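PDB 3AJC: flagellar motor switch protein FliG from Thermotoga maritima, which probably forms part of the switch complex at the base of the flagellar basal body that helps set the direction of flagellar rotation. Local coordinates for residues 30-35 against 41-46; 54-59 against 96-101; 113-118 against 124-129; 133-138 against 206-211; 155-160 against 198-203. One frame throughout, in Å; residues are numbered along the deposited sequence.

Interaction 1: residues 30-35 against 41-46; sequences VVLSYL and AQILGA
Leu32 meets two residues of 41-46 with its two methyl branches. Its CG lies anti to the carbonyl carbon (chi1 -60°), and the two methyls beyond it meet successive residues of the facing helix: CD2 settles against Ile43, 3.9 Å from Ile43 CD1 and about as far from the CG2 branch of that residue, while CD1 turns to the base of the neighbouring side chain, 4.1 Å from Leu44 CB. Further along, past the helical turns, Leu35 sends CD1 to within 3.6 Å of Ile43 CD1, the two side chains crossing at about a right angle. Ile43 CD1 is thus shared by both leucines. No hydrogen bond joins the segments, and the contact is made wholly of apolar side-chain atoms, most of them buried. Leu16 and Leu20 of helix 14-21 also touch Ile43, and Ile59 of helix 49-60 lies on Leu32. The arrangement is that of two consecutive helices, 25-33 and 37-46, joined by a short connection and packed into the core of the all-helical FliG middle domain.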
# COMPACT_ATOMS: atom_id res chain seq x y z
N VAL A 30 11.93 12.20 4.97
CA VAL A 30 10.91 13.20 5.25
C VAL A 30 10.30 13.81 3.99
O VAL A 30 9.08 13.94 3.89
CB VAL A 30 11.47 14.36 6.12
CG1 VAL A 30 10.52 15.54 6.11
CG2 VAL A 30 11.67 13.87 7.55
N VAL A 31 11.16 14.20 3.06
CA VAL A 31 10.68 14.80 1.82
C VAL A 31 9.82 13.84 1.01
O VAL A 31 8.75 14.21 0.54
CB VAL A 31 11.86 15.27 0.92
CG1 VAL A 31 11.30 15.83 -0.40
CG2 VAL A 31 12.70 16.32 1.64
N LEU A 32 10.29 12.61 0.86
CA LEU A 32 9.56 11.62 0.07
C LEU A 32 8.25 11.18 0.70
O LEU A 32 7.26 10.95 -0.02
CB LEU A 32 10.43 10.37 -0.18
CG LEU A 32 11.77 10.49 -0.93
CD1 LEU A 32 12.13 9.15 -1.56
CD2 LEU A 32 11.66 11.53 -2.02
N SER A 33 8.23 11.06 2.02
CA SER A 33 7.00 10.64 2.70
C SER A 33 5.89 11.67 2.51
O SER A 33 4.72 11.37 2.77
CB SER A 33 7.26 10.39 4.20
OG SER A 33 7.27 11.61 4.93
N TYR A 34 6.24 12.86 2.02
CA TYR A 34 5.25 13.91 1.77
C TYR A 34 4.76 13.95 0.33
O TYR A 34 3.82 14.67 0.00
CB TYR A 34 5.82 15.29 2.12
CG TYR A 34 5.61 15.69 3.56
CD1 TYR A 34 6.66 15.65 4.47
CD2 TYR A 34 4.36 16.09 4.02
CE1 TYR A 34 6.48 16.00 5.81
CE2 TYR A 34 4.15 16.44 5.35
CZ TYR A 34 5.22 16.39 6.24
OH TYR A 34 5.04 16.75 7.56
N LEU A 35 5.40 13.17 -0.54
CA LEU A 35 5.02 13.17 -1.95
C LEU A 35 4.08 12.03 -2.31
O LEU A 35 3.84 11.11 -1.53
CB LEU A 35 6.28 13.06 -2.82
CG LEU A 35 7.38 14.09 -2.58
CD1 LEU A 35 8.63 13.69 -3.37
CD2 LEU A 35 6.88 15.48 -2.98
N ALA A 41 8.62 6.97 -5.46
CA ALA A 41 9.28 5.77 -5.96
C ALA A 41 10.24 6.14 -7.08
O ALA A 41 11.36 5.63 -7.15
CB ALA A 41 8.23 4.74 -6.45
N GLN A 42 9.82 7.07 -7.95
CA GLN A 42 10.65 7.52 -9.06
C GLN A 42 11.96 8.15 -8.55
O GLN A 42 13.04 7.86 -9.07
CB GLN A 42 9.86 8.52 -9.92
CG GLN A 42 10.60 9.09 -11.12
CD GLN A 42 9.73 10.04 -11.94
OE1 GLN A 42 9.08 10.94 -11.41
NE2 GLN A 42 9.72 9.84 -13.25
N ILE A 43 11.86 9.00 -7.53
CA ILE A 43 13.04 9.63 -6.95
C ILE A 43 13.92 8.60 -6.24
O ILE A 43 15.13 8.57 -6.43
CB ILE A 43 12.66 10.71 -5.92
CG1 ILE A 43 11.92 11.86 -6.61
CG2 ILE A 43 13.90 11.19 -5.20
CD1 ILE A 43 11.35 12.87 -5.63
N LEU A 44 13.29 7.77 -5.42
CA LEU A 44 14.00 6.74 -4.67
C LEU A 44 14.82 5.86 -5.59
O LEU A 44 16.00 5.60 -5.33
CB LEU A 44 13.01 5.88 -3.89
CG LEU A 44 13.62 4.78 -3.02
CD1 LEU A 44 14.67 5.39 -2.11
CD2 LEU A 44 12.53 4.07 -2.19
N GLY A 45 14.21 5.38 -6.66
CA GLY A 45 14.92 4.51 -7.57
C GLY A 45 16.05 5.20 -8.31
O GLY A 45 16.93 4.53 -8.85
N ALA A 46 16.04 6.53 -8.33
CA ALA A 46 17.08 7.28 -9.02
C ALA A 46 18.17 7.72 -8.06
O ALA A 46 19.16 8.32 -8.48
CB ALA A 46 16.48 8.49 -9.72

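Interaction 2: residues 54-59 against 96-101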
# COMPACT_ATOMS: atom_id res chain seq x y z
N GLU A 54 18.26 2.26 3.23
CA GLU A 54 18.24 3.08 4.43
C GLU A 54 17.11 4.11 4.37
O GLU A 54 16.35 4.28 5.33
CB GLU A 54 19.60 3.77 4.60
CG GLU A 54 20.31 3.46 5.92
CD GLU A 54 20.33 1.96 6.29
OE1 GLU A 54 20.56 1.11 5.39
OE2 GLU A 54 20.13 1.64 7.48
N VAL A 55 16.98 4.80 3.24
CA VAL A 55 15.93 5.81 3.08
C VAL A 55 14.54 5.18 3.16
O VAL A 55 13.63 5.75 3.75
CB VAL A 55 16.06 6.55 1.73
CG1 VAL A 55 14.75 7.25 1.39
CG2 VAL A 55 17.22 7.55 1.80
N LEU A 56 14.39 4.00 2.57
CA LEU A 56 13.10 3.32 2.58
C LEU A 56 12.75 2.91 4.02
O LEU A 56 11.60 3.03 4.45
CB LEU A 56 13.12 2.10 1.64
CG LEU A 56 11.78 1.42 1.34
CD1 LEU A 56 11.29 0.59 2.53
CD2 LEU A 56 10.75 2.48 0.98
N LYS A 57 13.76 2.44 4.75
CA LYS A 57 13.55 2.03 6.14
C LYS A 57 13.14 3.22 7.02
O LYS A 57 12.23 3.11 7.84
CB LYS A 57 14.82 1.38 6.70
CG LYS A 57 14.64 0.75 8.07
CD LYS A 57 15.93 0.11 8.57
CE LYS A 57 16.96 1.17 8.94
NZ LYS A 57 18.24 0.56 9.44
N ARG A 58 13.81 4.36 6.83
CA ARG A 58 13.49 5.57 7.60
C ARG A 58 12.09 6.07 7.29
O ARG A 58 11.43 6.67 8.14
CB ARG A 58 14.51 6.67 7.29
CG ARG A 58 15.82 6.49 8.02
CD ARG A 58 16.86 7.48 7.52
NE ARG A 58 18.14 7.28 8.20
CZ ARG A 58 18.38 7.61 9.46
NH1 ARG A 58 17.43 8.16 10.20
NH2 ARG A 58 19.57 7.38 10.00
N ILE A 59 11.62 5.82 6.06
CA ILE A 59 10.28 6.25 5.69
C ILE A 59 9.30 5.34 6.43
O ILE A 59 8.25 5.80 6.92
CB ILE A 59 10.05 6.11 4.16
CG1 ILE A 59 10.89 7.17 3.42
CG2 ILE A 59 8.57 6.27 3.84
CD1 ILE A 59 10.79 7.10 1.90
N ALA A 96 5.16 0.89 1.74
CA ALA A 96 4.60 -0.17 0.91
C ALA A 96 4.13 0.37 -0.44
O ALA A 96 4.28 -0.29 -1.47
CB ALA A 96 3.43 -0.85 1.64
N GLU A 97 3.53 1.55 -0.42
CA GLU A 97 3.02 2.19 -1.63
C GLU A 97 4.19 2.57 -2.54
O GLU A 97 4.10 2.46 -3.76
CB GLU A 97 2.20 3.44 -1.26
CG GLU A 97 0.74 3.12 -0.88
CD GLU A 97 0.08 4.19 -0.01
OE1 GLU A 97 0.32 5.39 -0.22
OE2 GLU A 97 -0.70 3.82 0.90
N ILE A 98 5.29 3.01 -1.93
CA ILE A 98 6.47 3.38 -2.69
C ILE A 98 7.08 2.12 -3.30
O ILE A 98 7.47 2.10 -4.47
CB ILE A 98 7.50 4.08 -1.78
CG1 ILE A 98 6.93 5.43 -1.32
CG2 ILE A 98 8.84 4.21 -2.50
CD1 ILE A 98 7.83 6.24 -0.41
N MET A 99 7.14 1.05 -2.51
CA MET A 99 7.70 -0.21 -2.98
C MET A 99 6.89 -0.77 -4.16
O MET A 99 7.44 -1.34 -5.09
CB MET A 99 7.75 -1.22 -1.82
CG MET A 99 8.77 -0.89 -0.72
SD MET A 99 10.49 -1.23 -1.20
CE MET A 99 10.63 -2.96 -0.75
N ASN A 100 5.57 -0.60 -4.12
CA ASN A 100 4.73 -1.10 -5.21
C ASN A 100 4.99 -0.35 -6.52
O ASN A 100 4.88 -0.91 -7.61
CB ASN A 100 3.25 -1.00 -4.84
CG ASN A 100 2.78 -2.14 -3.97
OD1 ASN A 100 3.21 -3.28 -4.14
ND2 ASN A 100 1.87 -1.84 -3.06
N ASN A 101 5.37 0.92 -6.40
CA ASN A 101 5.62 1.74 -7.58
C ASN A 101 7.07 1.76 -8.05
O ASN A 101 7.38 2.45 -9.02
CB ASN A 101 5.15 3.17 -7.32
CG ASN A 101 3.65 3.27 -7.23
OD1 ASN A 101 2.94 3.10 -8.24
ND2 ASN A 101 3.14 3.53 -6.03
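Lys57 NZ forms a salt bridge of 2.9 Å with Glu54 OE2 within helix 49-60; the oxygen is met on its syn side, 32° out of the carboxylate plane. The other oxygen of Glu54 forms a salt bridge with Lys113 of helix 104-117, so one carboxylate holds two lysines. Across to 96-101 the contact is apolar. Leu56 CG lies 3.9 Å from Met99 SD, and a methyl of the same leucine, CD2, is 4.3 Å from Ile98 CG2. Met99 reaches the leucine because chi2 (-75°) bends the chain and brings the sulfur round to the facing helix. One turn on, Ile59 and Ile98 meet tip to tip, with 3.9 Å between Ile59 CD1 and Ile98 CD1. The two short helical segments run roughly antiparallel, 143° between their directions, with axes 10.8 Å apart, a spacing filled by these large side chains. Helix 49-60 belongs to the FliG middle domain and also carries Arg58, part of the EHPQR motif important for binding FliM. Arg58 lies outside the packed face and hydrogen-bonds through NH1 to Gln26 of the same motif. Ile110 of helix 104-117 touches both Leu56 and Met99.

Interaction 3: residues 113-118 against 124-129; sequences KLVQEN and EIRRRM
With chi1 of Leu114 at -67° and that of Ile125 at -62°, CG of the leucine and CG1 of the isoleucine each stand anti to their own carbonyl carbon, and an extended second torsion in both carries the end methyls into the space between the helices. There Leu114 CD1 lies 3.8 Å from Ile125 CD1, the two side chains crossing at about a right angle. Both residues are buried, and this single methyl pair is the closest meeting of the segments. Beside it, toward the surface, Val115 CG2 comes 4.4 Å from Arg126 NH1, a loose approach made obliquely to the guanidinium group. The arginine's polar end has a stronger partner within its own helix: its NH2 forms a salt bridge with Asp123, whose other carboxylate oxygen pairs with Arg127 NE. No hydrogen bond crosses between 113-118 and 124-129, and the backbones stay well apart, the nearest CA atoms being Leu114 CA and Ile125 CA at 9.7 Å. The contact is therefore thin, with an apolar inner part and a partly open outer edge. It forms the inside of a helical hairpin, in which helix 104-117 gives way at Asn118 to helix 119-128. Ala122, from the intervening turns, touches both Leu114 and Val115. Helix 49-60 flanks the hairpin, placing Thr53 on Leu114 and Ala60 on Ile125, while Met111 of helix 104-117 lies against Ile125 and Arg126.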
# COMPACT_ATOMS: atom_id res chain seq x y z
N LYS A 113 17.32 -6.90 1.40
CA LYS A 113 18.15 -6.34 2.45
C LYS A 113 17.36 -6.20 3.76
O LYS A 113 17.87 -6.53 4.82
CB LYS A 113 18.73 -4.98 2.06
CG LYS A 113 19.77 -4.50 3.06
CD LYS A 113 20.16 -3.05 2.89
CE LYS A 113 21.27 -2.66 3.87
NZ LYS A 113 21.54 -1.18 3.86
N LEU A 114 16.13 -5.70 3.68
CA LEU A 114 15.33 -5.54 4.89
C LEU A 114 15.06 -6.88 5.56
O LEU A 114 14.98 -6.98 6.78
CB LEU A 114 14.00 -4.85 4.59
CG LEU A 114 14.01 -3.39 4.14
CD1 LEU A 114 12.57 -2.93 3.96
CD2 LEU A 114 14.72 -2.51 5.15
N VAL A 115 14.90 -7.92 4.74
CA VAL A 115 14.64 -9.25 5.24
C VAL A 115 15.84 -9.67 6.10
O VAL A 115 15.68 -10.35 7.11
CB VAL A 115 14.46 -10.26 4.09
CG1 VAL A 115 14.52 -11.68 4.62
CG2 VAL A 115 13.13 -10.01 3.40
N GLN A 116 17.02 -9.24 5.68
CA GLN A 116 18.24 -9.57 6.39
C GLN A 116 18.51 -8.76 7.65
O GLN A 116 18.90 -9.31 8.68
CB GLN A 116 19.44 -9.47 5.45
CG GLN A 116 19.66 -10.73 4.63
CD GLN A 116 19.99 -11.94 5.51
OE1 GLN A 116 20.10 -13.06 5.01
NE2 GLN A 116 20.14 -11.72 6.81
N GLU A 117 18.29 -7.45 7.59
CA GLU A 117 18.56 -6.60 8.74
C GLU A 117 17.37 -6.17 9.60
O GLU A 117 17.56 -5.75 10.74
CB GLU A 117 19.34 -5.36 8.30
CG GLU A 117 20.85 -5.61 8.22
CD GLU A 117 21.43 -6.10 9.54
OE1 GLU A 117 21.30 -5.39 10.56
OE2 GLU A 117 22.02 -7.21 9.56
N ASN A 118 16.16 -6.28 9.06
CA ASN A 118 14.95 -5.91 9.80
C ASN A 118 13.83 -6.85 9.37
O ASN A 118 12.78 -6.41 8.92
CB ASN A 118 14.56 -4.47 9.46
CG ASN A 118 15.58 -3.45 9.94
OD1 ASN A 118 15.56 -3.03 11.10
ND2 ASN A 118 16.49 -3.06 9.05
N GLU A 124 6.12 -6.51 7.74
CA GLU A 124 5.04 -5.55 7.87
C GLU A 124 4.81 -4.86 6.52
O GLU A 124 3.68 -4.67 6.09
CB GLU A 124 5.36 -4.51 8.95
CG GLU A 124 5.02 -4.95 10.37
CD GLU A 124 5.67 -4.09 11.44
OE1 GLU A 124 5.55 -2.84 11.40
OE2 GLU A 124 6.30 -4.67 12.35
N ILE A 125 5.91 -4.51 5.85
CA ILE A 125 5.84 -3.82 4.56
C ILE A 125 5.28 -4.71 3.46
O ILE A 125 4.41 -4.30 2.69
CB ILE A 125 7.25 -3.29 4.15
CG1 ILE A 125 7.73 -2.28 5.20
CG2 ILE A 125 7.18 -2.64 2.76
CD1 ILE A 125 9.11 -1.69 4.96
N ARG A 126 5.77 -5.94 3.39
CA ARG A 126 5.32 -6.87 2.39
C ARG A 126 3.80 -7.05 2.48
O ARG A 126 3.09 -6.89 1.48
CB ARG A 126 6.02 -8.20 2.58
CG ARG A 126 5.84 -9.17 1.43
CD ARG A 126 6.46 -10.52 1.74
NE ARG A 126 6.65 -10.72 3.17
CZ ARG A 126 7.73 -10.32 3.85
NH1 ARG A 126 8.72 -9.70 3.21
NH2 ARG A 126 7.82 -10.55 5.15
N ARG A 127 3.31 -7.37 3.68
CA ARG A 127 1.88 -7.56 3.86
C ARG A 127 1.09 -6.30 3.55
O ARG A 127 -0.06 -6.37 3.11
CB ARG A 127 1.57 -8.07 5.28
CG ARG A 127 1.93 -9.55 5.46
CD ARG A 127 1.51 -10.12 6.82
NE ARG A 127 2.24 -9.52 7.94
CZ ARG A 127 1.84 -8.46 8.62
NH1 ARG A 127 0.69 -7.86 8.32
NH2 ARG A 127 2.58 -7.97 9.61
N ARG A 128 1.69 -5.13 3.76
CA ARG A 128 1.00 -3.88 3.47
C ARG A 128 1.03 -3.56 1.97
O ARG A 128 0.34 -2.65 1.52
CB ARG A 128 1.63 -2.72 4.24
CG ARG A 128 1.14 -2.61 5.67
CD ARG A 128 -0.36 -2.39 5.69
NE ARG A 128 -0.85 -2.08 7.03
CZ ARG A 128 -0.49 -1.01 7.73
NH1 ARG A 128 0.36 -0.14 7.21
NH2 ARG A 128 -0.99 -0.81 8.94
N MET A 129 1.83 -4.31 1.21
CA MET A 129 1.96 -4.10 -0.23
C MET A 129 0.84 -4.74 -1.07
O MET A 129 0.73 -4.50 -2.27
CB MET A 129 3.31 -4.64 -0.72
CG MET A 129 4.49 -3.71 -0.44
SD MET A 129 6.07 -4.48 -0.87
CE MET A 129 6.01 -4.42 -2.70

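Interaction 4: residues 133-138 against 206-211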
# COMPACT_ATOMS: atom_id res chain seq x y z
N GLU A 133 -5.56 -6.55 -7.06
CA GLU A 133 -5.28 -7.59 -8.05
C GLU A 133 -4.49 -8.74 -7.43
O GLU A 133 -4.48 -9.84 -7.98
CB GLU A 133 -4.50 -7.04 -9.26
CG GLU A 133 -5.30 -6.15 -10.21
CD GLU A 133 -6.48 -6.86 -10.88
OE1 GLU A 133 -6.34 -8.03 -11.29
OE2 GLU A 133 -7.56 -6.24 -11.01
N ASP A 134 -3.85 -8.51 -6.29
CA ASP A 134 -3.10 -9.58 -5.64
C ASP A 134 -4.01 -10.75 -5.23
O ASP A 134 -3.54 -11.85 -4.95
CB ASP A 134 -2.32 -9.06 -4.42
CG ASP A 134 -1.06 -8.26 -4.81
OD1 ASP A 134 -0.35 -8.68 -5.75
OD2 ASP A 134 -0.78 -7.23 -4.17
N ILE A 135 -5.33 -10.50 -5.21
CA ILE A 135 -6.29 -11.53 -4.86
C ILE A 135 -6.16 -12.72 -5.82
O ILE A 135 -6.57 -13.83 -5.51
CB ILE A 135 -7.74 -10.98 -4.89
CG1 ILE A 135 -7.95 -10.03 -3.71
CG2 ILE A 135 -8.76 -12.12 -4.82
CD1 ILE A 135 -9.25 -9.25 -3.74
N LEU A 136 -5.59 -12.47 -7.00
CA LEU A 136 -5.37 -13.53 -7.98
C LEU A 136 -4.29 -14.49 -7.47
O LEU A 136 -4.19 -15.63 -7.92
CB LEU A 136 -4.93 -12.95 -9.33
CG LEU A 136 -5.96 -12.16 -10.14
CD1 LEU A 136 -5.28 -11.52 -11.35
CD2 LEU A 136 -7.09 -13.10 -10.59
N LYS A 137 -3.50 -14.03 -6.51
CA LYS A 137 -2.44 -14.85 -5.93
C LYS A 137 -3.01 -15.84 -4.92
O LYS A 137 -2.36 -16.84 -4.60
CB LYS A 137 -1.41 -13.97 -5.21
CG LYS A 137 -0.05 -13.88 -5.87
CD LYS A 137 -0.08 -13.02 -7.12
CE LYS A 137 1.13 -13.31 -8.02
NZ LYS A 137 1.44 -14.78 -8.07
N LEU A 138 -4.20 -15.56 -4.40
CA LEU A 138 -4.81 -16.42 -3.38
C LEU A 138 -5.46 -17.68 -3.93
O LEU A 138 -5.96 -17.69 -5.06
CB LEU A 138 -5.84 -15.63 -2.58
CG LEU A 138 -5.38 -14.26 -2.07
CD1 LEU A 138 -6.44 -13.66 -1.14
CD2 LEU A 138 -4.05 -14.40 -1.34
N ASN A 206 -8.30 -4.72 3.62
CA ASN A 206 -8.15 -4.71 5.07
C ASN A 206 -8.64 -6.04 5.64
O ASN A 206 -8.04 -6.58 6.57
CB ASN A 206 -8.91 -3.53 5.69
CG ASN A 206 -8.31 -2.19 5.30
OD1 ASN A 206 -7.11 -2.09 5.07
ND2 ASN A 206 -9.14 -1.16 5.24
N ILE A 207 -9.73 -6.56 5.08
CA ILE A 207 -10.27 -7.84 5.52
C ILE A 207 -9.20 -8.92 5.33
O ILE A 207 -8.98 -9.76 6.20
CB ILE A 207 -11.54 -8.24 4.69
CG1 ILE A 207 -12.71 -7.33 5.06
CG2 ILE A 207 -11.89 -9.71 4.93
CD1 ILE A 207 -13.96 -7.62 4.27
N ILE A 208 -8.53 -8.89 4.18
CA ILE A 208 -7.48 -9.85 3.87
C ILE A 208 -6.29 -9.70 4.83
O ILE A 208 -5.77 -10.68 5.36
CB ILE A 208 -7.01 -9.66 2.40
CG1 ILE A 208 -8.14 -10.09 1.46
CG2 ILE A 208 -5.72 -10.44 2.13
CD1 ILE A 208 -7.94 -9.70 -0.00
N ARG A 209 -5.87 -8.46 5.06
CA ARG A 209 -4.75 -8.21 5.96
C ARG A 209 -5.06 -8.74 7.37
O ARG A 209 -4.16 -9.25 8.05
CB ARG A 209 -4.45 -6.71 6.01
CG ARG A 209 -3.05 -6.38 6.48
CD ARG A 209 -2.71 -4.94 6.19
NE ARG A 209 -3.49 -4.01 7.02
CZ ARG A 209 -4.03 -2.89 6.57
NH1 ARG A 209 -3.89 -2.54 5.29
NH2 ARG A 209 -4.70 -2.10 7.39
N ARG A 210 -6.32 -8.64 7.78
CA ARG A 210 -6.73 -9.12 9.10
C ARG A 210 -6.85 -10.64 9.16
O ARG A 210 -6.52 -11.26 10.17
CB ARG A 210 -8.07 -8.50 9.50
CG ARG A 210 -8.66 -9.09 10.78
CD ARG A 210 -9.94 -8.37 11.19
NE ARG A 210 -10.97 -8.44 10.16
CZ ARG A 210 -11.61 -9.56 9.82
NH1 ARG A 210 -11.33 -10.71 10.42
NH2 ARG A 210 -12.54 -9.52 8.87
N LEU A 211 -7.32 -11.24 8.07
CA LEU A 211 -7.47 -12.69 8.03
C LEU A 211 -6.14 -13.42 7.93
O LEU A 211 -6.07 -14.63 8.14
CB LEU A 211 -8.37 -13.11 6.86
CG LEU A 211 -9.87 -12.94 7.11
CD1 LEU A 211 -10.63 -13.44 5.89
CD2 LEU A 211 -10.29 -13.72 8.35
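Residues 133-136 belong to a 3-10 segment that begins earlier in the chain, in which Leu136 N bonds to Glu133 O at 3.0 Å; a further bond of 3.1 Å from Leu138 N to Ile135 O closes the turn beyond it, and this tight winding brings Ile135 and Leu138 onto the side facing helix 194-213. There they meet one side chain, Ile208. Its CG1 is anti to the carbonyl carbon (chi1 -69°), and an extended chi2 carries the terminal methyl out toward 133-138. Ile208 CD1 lies 3.7 Å from Ile135 CG1 and 4.0 Å from Ile135 CD1, lying alongside the end of that chain where the two isoleucines pass at a slant. The CB of Ile135 does not aim at the helix, yet the end of the side chain swings nearer to it. Leu138 adds a looser contact from just past the 3-10 segment, its CD1 being 4.4 Å from the same Ile208 CD1. That methyl is thus the meeting point of all three side chains, each buried, and no hydrogen bond runs between the two segments. Phe130, Val146 and Ile217 also touch Ile208, while Leu166 of helix 164-171 lies on Ile135 and Ile143 of helix 140-147 on Leu138. Leu138 O accepts a hydrogen bond from Lys169 of helix 164-171. The result is a small hydrophobic core in the all-helical FliG C-terminal domain, where the long helix 194-213 packs on the connection leading into helix 140-147.

Interaction 5: residues 155-160 against 198-203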
# COMPACT_ATOMS: atom_id res chain seq x y z
N LEU A 155 -18.65 -5.32 -2.60
CA LEU A 155 -18.14 -6.25 -3.59
C LEU A 155 -18.42 -5.69 -4.99
O LEU A 155 -17.52 -5.64 -5.82
CB LEU A 155 -18.82 -7.61 -3.42
CG LEU A 155 -18.19 -8.84 -4.07
CD1 LEU A 155 -16.66 -8.83 -3.87
CD2 LEU A 155 -18.81 -10.11 -3.44
N ALA A 156 -19.65 -5.26 -5.22
CA ALA A 156 -20.02 -4.72 -6.52
C ALA A 156 -19.15 -3.53 -6.89
O ALA A 156 -18.65 -3.44 -8.02
CB ALA A 156 -21.49 -4.33 -6.52
N LEU A 157 -18.97 -2.61 -5.94
CA LEU A 157 -18.13 -1.44 -6.17
C LEU A 157 -16.70 -1.84 -6.50
O LEU A 157 -16.13 -1.41 -7.50
CB LEU A 157 -18.12 -0.55 -4.92
CG LEU A 157 -19.43 0.19 -4.62
CD1 LEU A 157 -19.41 0.80 -3.21
CD2 LEU A 157 -19.62 1.24 -5.67
N ALA A 158 -16.14 -2.69 -5.66
CA ALA A 158 -14.77 -3.16 -5.84
C ALA A 158 -14.54 -3.82 -7.20
O ALA A 158 -13.46 -3.69 -7.79
CB ALA A 158 -14.41 -4.13 -4.72
N LEU A 159 -15.56 -4.51 -7.70
CA LEU A 159 -15.47 -5.21 -8.98
C LEU A 159 -15.49 -4.28 -10.19
O LEU A 159 -14.96 -4.62 -11.24
CB LEU A 159 -16.59 -6.25 -9.10
CG LEU A 159 -16.40 -7.47 -8.20
CD1 LEU A 159 -17.60 -8.40 -8.30
CD2 LEU A 159 -15.13 -8.18 -8.61
N LYS A 160 -16.09 -3.10 -10.05
CA LYS A 160 -16.10 -2.17 -11.16
C LYS A 160 -14.68 -1.70 -11.46
O LYS A 160 -14.44 -1.03 -12.46
CB LYS A 160 -16.99 -0.96 -10.84
CG LYS A 160 -18.47 -1.26 -10.88
CD LYS A 160 -19.28 0.02 -10.79
CE LYS A 160 -20.75 -0.23 -11.12
NZ LYS A 160 -20.92 -0.76 -12.51
N GLU A 198 -12.55 2.70 -4.98
CA GLU A 198 -11.29 2.68 -4.26
C GLU A 198 -11.40 2.27 -2.79
O GLU A 198 -10.63 1.41 -2.33
CB GLU A 198 -10.61 4.05 -4.36
CG GLU A 198 -9.76 4.21 -5.60
CD GLU A 198 -8.53 3.31 -5.57
OE1 GLU A 198 -7.82 3.22 -6.60
OE2 GLU A 198 -8.26 2.70 -4.51
N GLU A 199 -12.32 2.86 -2.03
CA GLU A 199 -12.43 2.48 -0.63
C GLU A 199 -13.04 1.09 -0.48
O GLU A 199 -12.74 0.38 0.48
CB GLU A 199 -13.23 3.50 0.18
CG GLU A 199 -14.03 4.49 -0.62
CD GLU A 199 -14.78 5.45 0.28
OE1 GLU A 199 -14.53 6.67 0.21
OE2 GLU A 199 -15.63 4.98 1.06
N ALA A 200 -13.88 0.71 -1.43
CA ALA A 200 -14.49 -0.61 -1.40
C ALA A 200 -13.35 -1.63 -1.49
O ALA A 200 -13.28 -2.57 -0.69
CB ALA A 200 -15.48 -0.79 -2.57
N GLN A 201 -12.44 -1.42 -2.44
CA GLN A 201 -11.30 -2.32 -2.61
C GLN A 201 -10.41 -2.27 -1.36
O GLN A 201 -9.94 -3.30 -0.87
CB GLN A 201 -10.50 -1.95 -3.87
CG GLN A 201 -11.27 -2.19 -5.19
CD GLN A 201 -10.43 -2.01 -6.46
OE1 GLN A 201 -9.35 -1.41 -6.44
NE2 GLN A 201 -10.94 -2.51 -7.57
N GLN A 202 -10.20 -1.07 -0.84
CA GLN A 202 -9.38 -0.92 0.36
C GLN A 202 -9.99 -1.72 1.52
O GLN A 202 -9.27 -2.34 2.31
CB GLN A 202 -9.31 0.55 0.76
CG GLN A 202 -8.50 0.78 2.00
CD GLN A 202 -7.01 0.79 1.71
OE1 GLN A 202 -6.50 -0.02 0.93
NE2 GLN A 202 -6.30 1.72 2.35
N LYS A 203 -11.31 -1.67 1.62
CA LYS A 203 -12.05 -2.38 2.67
C LYS A 203 -11.84 -3.89 2.58
O LYS A 203 -11.68 -4.57 3.59
CB LYS A 203 -13.54 -2.08 2.52
CG LYS A 203 -14.18 -1.39 3.70
CD LYS A 203 -15.37 -0.56 3.24
CE LYS A 203 -16.15 -0.01 4.42
NZ LYS A 203 -17.21 0.94 3.95
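Gln201 reaches helix 152-159 with CG, CD and NE2. From CB, whose first torsion puts CG anti to the carbonyl carbon (chi1 -67°), the chain runs extended: CG rests against Ala158, 3.7 Å from Ala158 CB, CD passes near the carbonyl oxygen of that alanine, and NE2 donates a hydrogen bond to Ala158 O at 2.8 Å. The bond is nearly straight, 169° at the hydrogen, and lies in the carbonyl plane on a lone pair, with the oxygen almost within the glutamine's amide plane. NE2 also bonds to Gly161 O, so the amide ties down the carbonyls near the end of helix 152-159. One residue earlier, Ala200 CB sits 3.5 Å from Leu157 CB and 3.7 Å from Ala158 N. With alanines on both sides the segment axes come within 7.6 Å and cross at -112°. Close approach of helices through small residues allows this steep crossing in the all-helical FliG C-terminal domain.

Overall arrangement
The five contacts follow the chain from the middle domain into the C-terminal domain of an all-helical molecule. Interactions 1 and 2 have centres about 8 Å apart and touch, Leu44 and Ile98 packing together, so helices 25-33, 37-46, 49-60 and 92-100 share one core, in the half that carries the EHPQR motif. Interaction 3, its centre about 10 Å from that of interaction 2, meets it through a probable hydrogen bond from Asn100 ND2 to Met129 O. Interactions 4 and 5, with centres about 13 Å apart, both use helix 194-213, interaction 5 nested inside the loop closed by interaction 4; they form a second, C-terminal core. Interaction 3 only brushes interaction 4, where two like-charged arginines come close.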